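Local coordinates for protein pullulanase (Klebsiella oxytoca, PDB 2YOC) that hydrolyses alpha-1,6-glucosidic linkages in pullulan and related alpha-glucans as a secreted, endo-acting debranching glycoside hydrolase, at residues Ala1003-Ala1014 with Asp1041-Trp1049; Met412-Leu422 with Ile860-Arg871. One frame throughout, in Å; residues are numbered along the deposited sequence.

Contact 1 of 2, residues Ala1003-Ala1014 with Asp1041-Trp1049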
loop_
_atom_site.group_PDB
_atom_site.type_symbol
_atom_site.label_atom_id
_atom_site.label_comp_id
_atom_site.label_asym_id
_atom_site.label_seq_id
_atom_site.Cartn_x
_atom_site.Cartn_y
_atom_site.Cartn_z
ATOM N N ALA B 1003 -26.043 6.078 10.226
ATOM C CA ALA B 1003 -26.026 4.846 10.986
ATOM C C ALA B 1003 -25.235 5.067 12.284
ATOM O O ALA B 1003 -24.320 4.300 12.611
ATOM C CB ALA B 1003 -25.395 3.757 10.139
ATOM N N ALA B 1004 -25.617 6.120 13.035
ATOM C CA ALA B 1004 -24.975 6.546 14.284
ATOM C C ALA B 1004 -26.014 6.975 15.340
ATOM O O ALA B 1004 -27.066 7.499 14.954
ATOM C CB ALA B 1004 -24.025 7.706 13.996
ATOM N N PRO B 1005 -25.740 6.814 16.665
ATOM C CA PRO B 1005 -26.740 7.238 17.665
ATOM C C PRO B 1005 -26.785 8.748 17.884
ATOM O O PRO B 1005 -27.774 9.249 18.421
ATOM C CB PRO B 1005 -26.339 6.466 18.924
ATOM C CG PRO B 1005 -24.866 6.269 18.785
ATOM C CD PRO B 1005 -24.544 6.229 17.312
ATOM N N GLU B 1006 -25.723 9.476 17.470
ATOM C CA GLU B 1006 -25.645 10.943 17.559
ATOM C C GLU B 1006 -26.200 11.564 16.249
ATOM O O GLU B 1006 -26.010 11.004 15.167
ATOM C CB GLU B 1006 -24.192 11.428 17.891
ATOM C CG GLU B 1006 -23.082 10.960 16.932
ATOM C CD GLU B 1006 -21.627 11.362 17.184
ATOM O OE1 GLU B 1006 -21.368 12.552 17.493
ATOM O OE2 GLU B 1006 -20.737 10.494 16.997
ATOM N N SER B 1007 -26.921 12.677 16.347
ATOM C CA SER B 1007 -27.424 13.312 15.131
ATOM C C SER B 1007 -26.250 14.024 14.424
ATOM O O SER B 1007 -25.317 14.491 15.089
ATOM C CB SER B 1007 -28.576 14.262 15.443
ATOM O OG SER B 1007 -28.201 15.616 15.281
ATOM N N ARG B 1008 -26.276 14.067 13.088
ATOM C CA ARG B 1008 -25.171 14.640 12.323
ATOM C C ARG B 1008 -25.504 15.841 11.477
ATOM O O ARG B 1008 -26.681 16.160 11.290
ATOM C CB ARG B 1008 -24.482 13.554 11.489
ATOM C CG ARG B 1008 -23.186 13.053 12.098
ATOM C CD ARG B 1008 -23.400 12.104 13.270
ATOM N NE ARG B 1008 -22.140 11.519 13.722
ATOM C CZ ARG B 1008 -21.563 10.461 13.160
ATOM N NH1 ARG B 1008 -22.119 9.873 12.104
ATOM N NH2 ARG B 1008 -20.411 9.994 13.637
ATOM N N THR B 1009 -24.455 16.534 10.980
ATOM C CA THR B 1009 -24.618 17.737 10.165
ATOM C C THR B 1009 -23.919 17.660 8.791
ATOM O O THR B 1009 -22.853 17.037 8.645
ATOM C CB THR B 1009 -24.379 19.001 10.999
ATOM O OG1 THR B 1009 -24.927 18.814 12.308
ATOM C CG2 THR B 1009 -25.038 20.215 10.397
ATOM N N LEU B 1010 -24.567 18.256 7.778
ATOM C CA LEU B 1010 -24.107 18.244 6.398
ATOM C C LEU B 1010 -23.966 19.635 5.853
ATOM O O LEU B 1010 -24.946 20.246 5.399
ATOM C CB LEU B 1010 -25.050 17.400 5.511
ATOM C CG LEU B 1010 -24.686 15.932 5.297
ATOM C CD1 LEU B 1010 -25.007 15.098 6.507
ATOM C CD2 LEU B 1010 -25.447 15.364 4.128
ATOM N N ASN B 1011 -22.723 20.129 5.885
ATOM C CA ASN B 1011 -22.342 21.454 5.386
ATOM C C ASN B 1011 -21.697 21.358 3.996
ATOM O O ASN B 1011 -21.381 22.386 3.378
ATOM C CB ASN B 1011 -21.427 22.182 6.377
ATOM C CG ASN B 1011 -21.774 22.050 7.849
ATOM O OD1 ASN B 1011 -22.910 21.774 8.266
ATOM N ND2 ASN B 1011 -20.755 22.199 8.666
ATOM N N GLU B 1012 -21.525 20.103 3.509
ATOM C CA GLU B 1012 -20.963 19.758 2.199
ATOM C C GLU B 1012 -21.703 20.534 1.078
ATOM O O GLU B 1012 -21.068 21.166 0.227
ATOM C CB GLU B 1012 -21.058 18.239 1.970
ATOM C CG GLU B 1012 -19.948 17.412 2.607
ATOM C CD GLU B 1012 -20.294 16.550 3.811
ATOM O OE1 GLU B 1012 -21.491 16.464 4.166
ATOM O OE2 GLU B 1012 -19.361 15.935 4.380
ATOM N N PHE B 1013 -23.050 20.532 1.137
ATOM C CA PHE B 1013 -23.922 21.164 0.146
ATOM C C PHE B 1013 -24.233 22.599 0.485
ATOM O O PHE B 1013 -25.391 23.041 0.484
ATOM C CB PHE B 1013 -25.165 20.296 -0.113
ATOM C CG PHE B 1013 -24.803 18.836 -0.227
ATOM C CD1 PHE B 1013 -24.081 18.363 -1.320
ATOM C CD2 PHE B 1013 -25.109 17.950 0.794
ATOM C CE1 PHE B 1013 -23.697 17.023 -1.399
ATOM C CE2 PHE B 1013 -24.725 16.609 0.714
ATOM C CZ PHE B 1013 -24.027 16.153 -0.383
ATOM N N ALA B 1014 -23.145 23.332 0.759
ATOM C CA ALA B 1014 -23.100 24.746 1.116
ATOM C C ALA B 1014 -23.798 25.592 0.047
ATOM O O ALA B 1014 -23.341 25.649 -1.101
ATOM C CB ALA B 1014 -21.644 25.183 1.281
ATOM N N ASP B 1041 -29.795 28.022 4.208
ATOM C CA ASP B 1041 -28.374 28.116 3.870
ATOM C C ASP B 1041 -27.727 26.801 3.377
ATOM O O ASP B 1041 -26.498 26.705 3.352
ATOM C CB ASP B 1041 -27.587 28.758 5.025
ATOM C CG ASP B 1041 -27.536 27.924 6.285
ATOM O OD1 ASP B 1041 -26.657 27.056 6.376
ATOM O OD2 ASP B 1041 -28.351 28.177 7.200
ATOM N N GLY B 1042 -28.548 25.831 2.969
ATOM C CA GLY B 1042 -28.095 24.542 2.444
ATOM C C GLY B 1042 -27.511 23.556 3.445
ATOM O O GLY B 1042 -26.908 22.551 3.034
ATOM N N THR B 1043 -27.668 23.825 4.767
ATOM C CA THR B 1043 -27.163 22.929 5.801
ATOM C C THR B 1043 -28.201 21.917 6.174
ATOM O O THR B 1043 -29.364 22.266 6.393
ATOM C CB THR B 1043 -26.548 23.649 6.990
ATOM O OG1 THR B 1043 -27.300 24.805 7.278
ATOM C CG2 THR B 1043 -25.100 24.028 6.764
ATOM N N VAL B 1044 -27.780 20.642 6.210
ATOM C CA VAL B 1044 -28.656 19.522 6.527
ATOM C C VAL B 1044 -28.338 18.959 7.903
ATOM O O VAL B 1044 -27.176 18.667 8.202
ATOM C CB VAL B 1044 -28.639 18.422 5.436
ATOM C CG1 VAL B 1044 -29.783 17.430 5.624
ATOM C CG2 VAL B 1044 -28.692 19.031 4.038
ATOM N N THR B 1045 -29.379 18.819 8.744
ATOM C CA THR B 1045 -29.255 18.196 10.057
ATOM C C THR B 1045 -29.965 16.866 9.944
ATOM O O THR B 1045 -31.160 16.810 9.624
ATOM C CB THR B 1045 -29.818 19.039 11.201
ATOM O OG1 THR B 1045 -29.883 20.411 10.827
ATOM C CG2 THR B 1045 -29.012 18.880 12.467
ATOM N N LEU B 1046 -29.202 15.794 10.144
ATOM C CA LEU B 1046 -29.686 14.429 10.074
ATOM C C LEU B 1046 -29.842 13.813 11.457
ATOM O O LEU B 1046 -28.828 13.538 12.113
ATOM C CB LEU B 1046 -28.712 13.555 9.283
ATOM C CG LEU B 1046 -28.594 13.729 7.803
ATOM C CD1 LEU B 1046 -27.526 12.807 7.301
ATOM C CD2 LEU B 1046 -29.878 13.365 7.105
ATOM N N PRO B 1047 -31.086 13.474 11.861
ATOM C CA PRO B 1047 -31.289 12.761 13.137
ATOM C C PRO B 1047 -30.579 11.397 13.179
ATOM O O PRO B 1047 -30.142 10.891 12.142
ATOM C CB PRO B 1047 -32.811 12.567 13.184
ATOM C CG PRO B 1047 -33.352 13.612 12.307
ATOM C CD PRO B 1047 -32.374 13.721 11.193
ATOM N N ALA B 1048 -30.445 10.814 14.381
ATOM C CA ALA B 1048 -29.835 9.497 14.579
ATOM C C ALA B 1048 -30.678 8.420 13.915
ATOM O O ALA B 1048 -31.905 8.538 13.897
ATOM C CB ALA B 1048 -29.735 9.204 16.053
ATOM N N TRP B 1049 -30.006 7.372 13.375
ATOM C CA TRP B 1049 -30.582 6.207 12.687
ATOM C C TRP B 1049 -31.597 6.642 11.645
ATOM O O TRP B 1049 -32.772 6.273 11.683
ATOM C CB TRP B 1049 -31.119 5.179 13.684
ATOM C CG TRP B 1049 -30.120 4.886 14.758
ATOM C CD1 TRP B 1049 -30.100 5.404 16.016
ATOM C CD2 TRP B 1049 -28.903 4.146 14.611
ATOM N NE1 TRP B 1049 -28.980 4.976 16.686
ATOM C CE2 TRP B 1049 -28.227 4.201 15.845
ATOM C CE3 TRP B 1049 -28.340 3.407 13.566
ATOM C CZ2 TRP B 1049 -27.015 3.544 16.066
ATOM C CZ3 TRP B 1049 -27.154 2.729 13.795
ATOM C CH2 TRP B 1049 -26.498 2.812 15.031
#

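Contact 2 of 2, residues Met412-Leu422 with Ile860-Arg871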
loop_
_atom_site.group_PDB
_atom_site.type_symbol
_atom_site.label_atom_id
_atom_site.label_comp_id
_atom_site.label_asym_id
_atom_site.label_seq_id
_atom_site.Cartn_x
_atom_site.Cartn_y
_atom_site.Cartn_z
HETATM N N MSE B 412 -34.409 -3.922 -10.921
HETATM C CA MSE B 412 -34.690 -5.202 -10.252
HETATM C C MSE B 412 -34.601 -5.152 -8.723
HETATM O O MSE B 412 -33.532 -4.876 -8.171
HETATM C CB MSE B 412 -33.789 -6.308 -10.815
HETATM C CG MSE B 412 -34.332 -7.718 -10.645
HETATM SE SE MSE B 412 -33.105 -9.072 -11.399
HETATM C CE MSE B 412 -33.486 -8.779 -13.322
ATOM N N THR B 413 -35.747 -5.435 -8.053
ATOM C CA THR B 413 -35.900 -5.460 -6.593
ATOM C C THR B 413 -36.520 -6.816 -6.198
ATOM O O THR B 413 -37.739 -7.004 -6.277
ATOM C CB THR B 413 -36.669 -4.198 -6.153
ATOM O OG1 THR B 413 -35.847 -3.079 -6.432
ATOM C CG2 THR B 413 -36.971 -4.173 -4.690
ATOM N N ILE B 414 -35.654 -7.762 -5.821
ATOM C CA ILE B 414 -35.978 -9.176 -5.527
ATOM C C ILE B 414 -36.408 -9.440 -4.097
ATOM O O ILE B 414 -35.782 -8.938 -3.161
ATOM C CB ILE B 414 -34.824 -10.145 -5.945
ATOM C CG1 ILE B 414 -34.247 -9.781 -7.313
ATOM C CG2 ILE B 414 -35.295 -11.586 -5.947
ATOM C CD1 ILE B 414 -32.869 -10.380 -7.563
ATOM N N HIS B 415 -37.458 -10.287 -3.956
ATOM C CA HIS B 415 -38.071 -10.778 -2.733
ATOM C C HIS B 415 -37.964 -12.298 -2.842
ATOM O O HIS B 415 -38.702 -12.909 -3.621
ATOM C CB HIS B 415 -39.554 -10.356 -2.686
ATOM C CG HIS B 415 -40.175 -10.418 -1.319
ATOM N ND1 HIS B 415 -39.891 -9.460 -0.354
ATOM C CD2 HIS B 415 -41.067 -11.302 -0.807
ATOM C CE1 HIS B 415 -40.605 -9.792 0.709
ATOM N NE2 HIS B 415 -41.335 -10.887 0.485
ATOM N N GLU B 416 -37.007 -12.893 -2.128
ATOM C CA GLU B 416 -36.732 -14.333 -2.152
ATOM C C GLU B 416 -37.679 -15.062 -1.204
ATOM O O GLU B 416 -37.508 -15.037 0.027
ATOM C CB GLU B 416 -35.263 -14.585 -1.791
ATOM C CG GLU B 416 -34.814 -16.028 -1.846
ATOM C CD GLU B 416 -33.599 -16.351 -0.995
ATOM O OE1 GLU B 416 -33.638 -16.103 0.237
ATOM O OE2 GLU B 416 -32.625 -16.904 -1.559
ATOM N N SER B 417 -38.657 -15.739 -1.792
ATOM C CA SER B 417 -39.731 -16.463 -1.108
ATOM C C SER B 417 -39.637 -18.007 -1.232
ATOM O O SER B 417 -38.897 -18.520 -2.086
ATOM C CB SER B 417 -41.076 -15.965 -1.633
ATOM O OG SER B 417 -40.958 -14.642 -2.140
ATOM N N HIS B 418 -40.384 -18.735 -0.348
ATOM C CA HIS B 418 -40.494 -20.200 -0.272
ATOM C C HIS B 418 -41.985 -20.540 -0.150
ATOM O O HIS B 418 -42.699 -19.863 0.597
ATOM C CB HIS B 418 -39.691 -20.741 0.927
ATOM C CG HIS B 418 -39.719 -22.240 1.104
ATOM N ND1 HIS B 418 -40.783 -22.876 1.721
ATOM C CD2 HIS B 418 -38.786 -23.172 0.786
ATOM C CE1 HIS B 418 -40.478 -24.165 1.738
ATOM N NE2 HIS B 418 -39.285 -24.391 1.196
ATOM N N ILE B 419 -42.457 -21.584 -0.885
ATOM C CA ILE B 419 -43.875 -21.989 -0.949
ATOM C C ILE B 419 -44.561 -22.218 0.397
ATOM O O ILE B 419 -45.701 -21.788 0.576
ATOM C CB ILE B 419 -44.153 -23.077 -2.030
ATOM C CG1 ILE B 419 -43.623 -22.670 -3.445
ATOM C CG2 ILE B 419 -45.615 -23.530 -2.081
ATOM C CD1 ILE B 419 -44.057 -21.337 -4.000
ATOM N N ARG B 420 -43.861 -22.844 1.351
ATOM C CA ARG B 420 -44.412 -23.070 2.684
ATOM C C ARG B 420 -44.303 -21.780 3.493
ATOM O O ARG B 420 -45.317 -21.290 3.999
ATOM C CB ARG B 420 -43.755 -24.266 3.385
ATOM C CG ARG B 420 -44.199 -25.596 2.780
ATOM C CD ARG B 420 -44.140 -26.745 3.769
ATOM N NE ARG B 420 -45.033 -26.543 4.913
ATOM C CZ ARG B 420 -46.256 -27.049 5.012
ATOM N NH1 ARG B 420 -46.749 -27.808 4.041
ATOM N NH2 ARG B 420 -46.993 -26.809 6.087
ATOM N N ASP B 421 -43.107 -21.161 3.507
ATOM C CA ASP B 421 -42.856 -19.886 4.187
ATOM C C ASP B 421 -43.957 -18.820 3.911
ATOM O O ASP B 421 -44.301 -18.046 4.812
ATOM C CB ASP B 421 -41.458 -19.337 3.808
ATOM C CG ASP B 421 -40.264 -20.050 4.431
ATOM O OD1 ASP B 421 -40.476 -20.905 5.307
ATOM O OD2 ASP B 421 -39.108 -19.729 4.051
ATOM N N LEU B 422 -44.525 -18.815 2.682
ATOM C CA LEU B 422 -45.563 -17.866 2.267
ATOM C C LEU B 422 -46.950 -18.136 2.871
ATOM O O LEU B 422 -47.519 -17.243 3.508
ATOM C CB LEU B 422 -45.670 -17.785 0.724
ATOM C CG LEU B 422 -44.526 -17.158 -0.043
ATOM C CD1 LEU B 422 -44.693 -17.395 -1.498
ATOM C CD2 LEU B 422 -44.472 -15.688 0.172
ATOM N N ILE B 860 -28.088 -4.452 -8.059
ATOM C CA ILE B 860 -29.408 -5.059 -7.967
ATOM C C ILE B 860 -29.781 -5.375 -6.506
ATOM O O ILE B 860 -29.012 -5.979 -5.771
ATOM C CB ILE B 860 -29.538 -6.248 -8.934
ATOM C CG1 ILE B 860 -29.492 -5.715 -10.397
ATOM C CG2 ILE B 860 -30.808 -7.084 -8.659
ATOM C CD1 ILE B 860 -29.211 -6.720 -11.470
ATOM N N ALA B 861 -30.947 -4.888 -6.082
ATOM C CA ALA B 861 -31.475 -5.057 -4.738
ATOM C C ALA B 861 -32.116 -6.417 -4.591
ATOM O O ALA B 861 -33.014 -6.770 -5.353
ATOM C CB ALA B 861 -32.481 -3.965 -4.445
ATOM N N PHE B 862 -31.626 -7.189 -3.630
ATOM C CA PHE B 862 -32.119 -8.512 -3.280
ATOM C C PHE B 862 -32.346 -8.517 -1.791
ATOM O O PHE B 862 -31.590 -7.915 -1.027
ATOM C CB PHE B 862 -31.073 -9.572 -3.623
ATOM C CG PHE B 862 -31.410 -11.015 -3.301
ATOM C CD1 PHE B 862 -31.261 -11.510 -2.010
ATOM C CD2 PHE B 862 -31.762 -11.905 -4.307
ATOM C CE1 PHE B 862 -31.543 -12.842 -1.723
ATOM C CE2 PHE B 862 -32.049 -13.234 -4.013
ATOM C CZ PHE B 862 -31.931 -13.689 -2.727
ATOM N N ASP B 863 -33.376 -9.233 -1.381
ATOM C CA ASP B 863 -33.717 -9.382 0.007
ATOM C C ASP B 863 -34.582 -10.608 0.265
ATOM O O ASP B 863 -35.352 -11.052 -0.599
ATOM C CB ASP B 863 -34.407 -8.121 0.543
ATOM C CG ASP B 863 -34.627 -8.133 2.046
ATOM O OD1 ASP B 863 -33.773 -8.746 2.786
ATOM O OD2 ASP B 863 -35.640 -7.557 2.488
ATOM N N GLN B 864 -34.458 -11.136 1.499
ATOM C CA GLN B 864 -35.180 -12.288 1.993
ATOM C C GLN B 864 -36.630 -11.908 2.279
ATOM O O GLN B 864 -36.903 -10.848 2.856
ATOM C CB GLN B 864 -34.505 -12.765 3.278
ATOM C CG GLN B 864 -35.119 -14.032 3.815
ATOM C CD GLN B 864 -34.543 -14.438 5.131
ATOM O OE1 GLN B 864 -34.119 -13.608 5.951
ATOM N NE2 GLN B 864 -34.561 -15.739 5.373
ATOM N N GLN B 865 -37.558 -12.798 1.922
ATOM C CA GLN B 865 -38.960 -12.608 2.276
ATOM C C GLN B 865 -39.007 -12.528 3.818
ATOM O O GLN B 865 -38.369 -13.336 4.491
ATOM C CB GLN B 865 -39.804 -13.789 1.755
ATOM C CG GLN B 865 -41.014 -14.162 2.607
ATOM C CD GLN B 865 -41.353 -15.630 2.554
ATOM O OE1 GLN B 865 -40.533 -16.493 2.212
ATOM N NE2 GLN B 865 -42.569 -15.942 2.954
ATOM N N GLY B 866 -39.707 -11.522 4.332
ATOM C CA GLY B 866 -39.910 -11.303 5.762
ATOM C C GLY B 866 -39.099 -10.191 6.396
ATOM O O GLY B 866 -39.395 -9.810 7.528
ATOM N N SER B 867 -38.056 -9.664 5.703
ATOM C CA SER B 867 -37.203 -8.595 6.260
ATOM C C SER B 867 -37.975 -7.330 6.593
ATOM O O SER B 867 -37.641 -6.652 7.573
ATOM C CB SER B 867 -36.018 -8.297 5.361
ATOM O OG SER B 867 -35.268 -9.481 5.175
ATOM N N GLU B 868 -39.073 -7.090 5.831
ATOM C CA GLU B 868 -40.029 -5.995 5.998
ATOM C C GLU B 868 -40.889 -6.197 7.268
ATOM O O GLU B 868 -41.625 -5.286 7.653
ATOM C CB GLU B 868 -40.934 -5.890 4.739
ATOM C CG GLU B 868 -42.064 -6.917 4.619
ATOM C CD GLU B 868 -41.718 -8.343 4.222
ATOM O OE1 GLU B 868 -40.517 -8.624 4.012
ATOM O OE2 GLU B 868 -42.651 -9.167 4.070
ATOM N N LEU B 869 -40.849 -7.422 7.860
ATOM C CA LEU B 869 -41.586 -7.833 9.052
ATOM C C LEU B 869 -40.601 -8.311 10.109
ATOM O O LEU B 869 -40.889 -9.245 10.859
ATOM C CB LEU B 869 -42.619 -8.928 8.722
ATOM C CG LEU B 869 -43.624 -8.632 7.579
ATOM C CD1 LEU B 869 -44.503 -9.830 7.293
ATOM C CD2 LEU B 869 -44.457 -7.387 7.845
ATOM N N LEU B 870 -39.409 -7.687 10.156
ATOM C CA LEU B 870 -38.338 -7.957 11.127
ATOM C C LEU B 870 -38.086 -9.451 11.357
ATOM O O LEU B 870 -37.708 -9.850 12.463
ATOM C CB LEU B 870 -38.674 -7.241 12.460
ATOM C CG LEU B 870 -39.004 -5.755 12.358
ATOM C CD1 LEU B 870 -39.713 -5.273 13.574
ATOM C CD2 LEU B 870 -37.759 -4.934 12.132
ATOM N N ARG B 871 -38.303 -10.274 10.311
ATOM C CA ARG B 871 -38.199 -11.733 10.367
ATOM C C ARG B 871 -37.072 -12.231 11.214
ATOM O O ARG B 871 -35.935 -11.757 11.102
ATOM C CB ARG B 871 -38.161 -12.392 8.975
ATOM C CG ARG B 871 -38.379 -13.904 8.993
ATOM C CD ARG B 871 -38.136 -14.507 7.632
ATOM N NE ARG B 871 -38.380 -15.949 7.604
ATOM C CZ ARG B 871 -38.440 -16.668 6.490
ATOM N NH1 ARG B 871 -38.299 -16.081 5.306
ATOM N NH2 ARG B 871 -38.691 -17.966 6.545
#

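Contact 1 of 2, residues Ala1003-Ala1014 with Asp1041-Trp1049
With CG opposite its carbonyl carbon (chi1 -48°), Trp1049 sets its indole beside Ala1003, Ala1004 and Pro1005, while Leu1046, by the same choice of first torsion (chi1 -71°), sends a methyl to Leu1010. The evidence at the tryptophan is a carbonyl lying on one ring face: Ala1004 O stands 3.5 Å above the indole plane, offset toward the rim. Trp1049 N also gives Ala1004 O a weak bond at 3.3 Å. Pro1005 spans both parts of the indole, with CB near Trp1049 NE1 and CD 3.9 Å from Trp1049 CZ2, and Ala1003 CB approaches Trp1049 CZ3.

Farther along, four backbone bonds join Arg1008 to Leu1046 and Leu1010 to Val1044, one in each direction within each pair; Leu1010 N lies 2.7 Å from Val1044 O. The short strand axes run 156° apart, hence antiparallel. Leu1010, Val1044 and Leu1046 share the inner face: Leu1010 CD1 touches Leu1046 CD1 at 3.5 Å, and Leu1010 CB faces Val1044 CB at 3.7 Å. Leu1046 and the nearby Phe1013 both pack on strand 975-981, and the edge of the Phe1013 ring takes Leu1010 CD2. On the other face Thr1009 and Thr1045, a non-hydrogen-bonded pair, lie side by side and point the same way, OG1 of Thr1009 being 4.1 Å from CG2 of Thr1045.

Arg1008 starts on the leucine face but leads its guanidinium away from the partner strand, to Ala973 O and Asn1002 OD1; its salt bridge to Glu1006 is weak. Strand 1037-1038 flanks 1044-1046 on its other edge, completing a small three-stranded antiparallel sheet, an all-beta element of the pullulanase-type C-terminal region.

Contact 2 of 2, residues Met412-Leu422 with Ile860-Arg871
Ile414 and Phe862 pair where the first and eighth strands close a parallel (beta/alpha)8 barrel, the TIM-barrel fold of the alpha-amylase-like glycosidases. The axes of 413-417 and 860-864 diverge by only 18°, and the backbone bonds form a parallel ladder: Ile414 N reaches Ala861 O at 2.9 Å, and Glu416 N reaches Asp863 O at 2.9 Å.

Apolar packing gathers at Ile860, Ile414 and Phe862. Ile414 CD1 comes to the ring edge, 3.8 Å from Phe862 CD2, and also meets Ile860 CG2. Glu416, its CG anti to the backbone N (chi1 -177°), crosses the far end of the ring, OE2 lying 3.5 Å from Phe862 CZ and near the ring plane; His821 ND1 bonds to that same oxygen.

Round Gln865 the contact turns more polar yet stays equally buried; every touching residue is enclosed, and no solvent side appears. Gln865 lies over one face of the His415 ring, its CA 3.8 Å from the centroid, a CH-pi contact. Its OE1 accepts a weak bond from the backbone N of His418, the N-cap residue, whose ND1 accepts from Arg420 N while NE2 bonds to Asn544 O. Arg871 NH1 holds Gln865 O, and on the same guanidinium NH2 makes a nearly straight (171°) salt bridge to Asp421 OD2 at 3.1 Å, in its own plane but from above the carboxylate, whose OD1 bonds to Tyr543 OH.

From the N terminus the chain first enters contact 2 through Met412-Leu422, makes the other barrel strands, and returns after 437 intervening residues at Ile860-Arg871, closing the barrel. Only then does contact 1 open at Ala1003-Ala1014, to be closed by Asp1041-Trp1049 after 26 intervening residues. The two therefore follow in series, neither nested nor crossed. Their centres lie 31 Å apart and their nearest atoms about 12 Å, so any coupling is indirect. Helix 840-855 offers one such path: Val854 and Met855 pack on Ala861 in contact 2, while Arg845 bonds to Trp1049 O in contact 1, tying barrel to C-terminal sheet region.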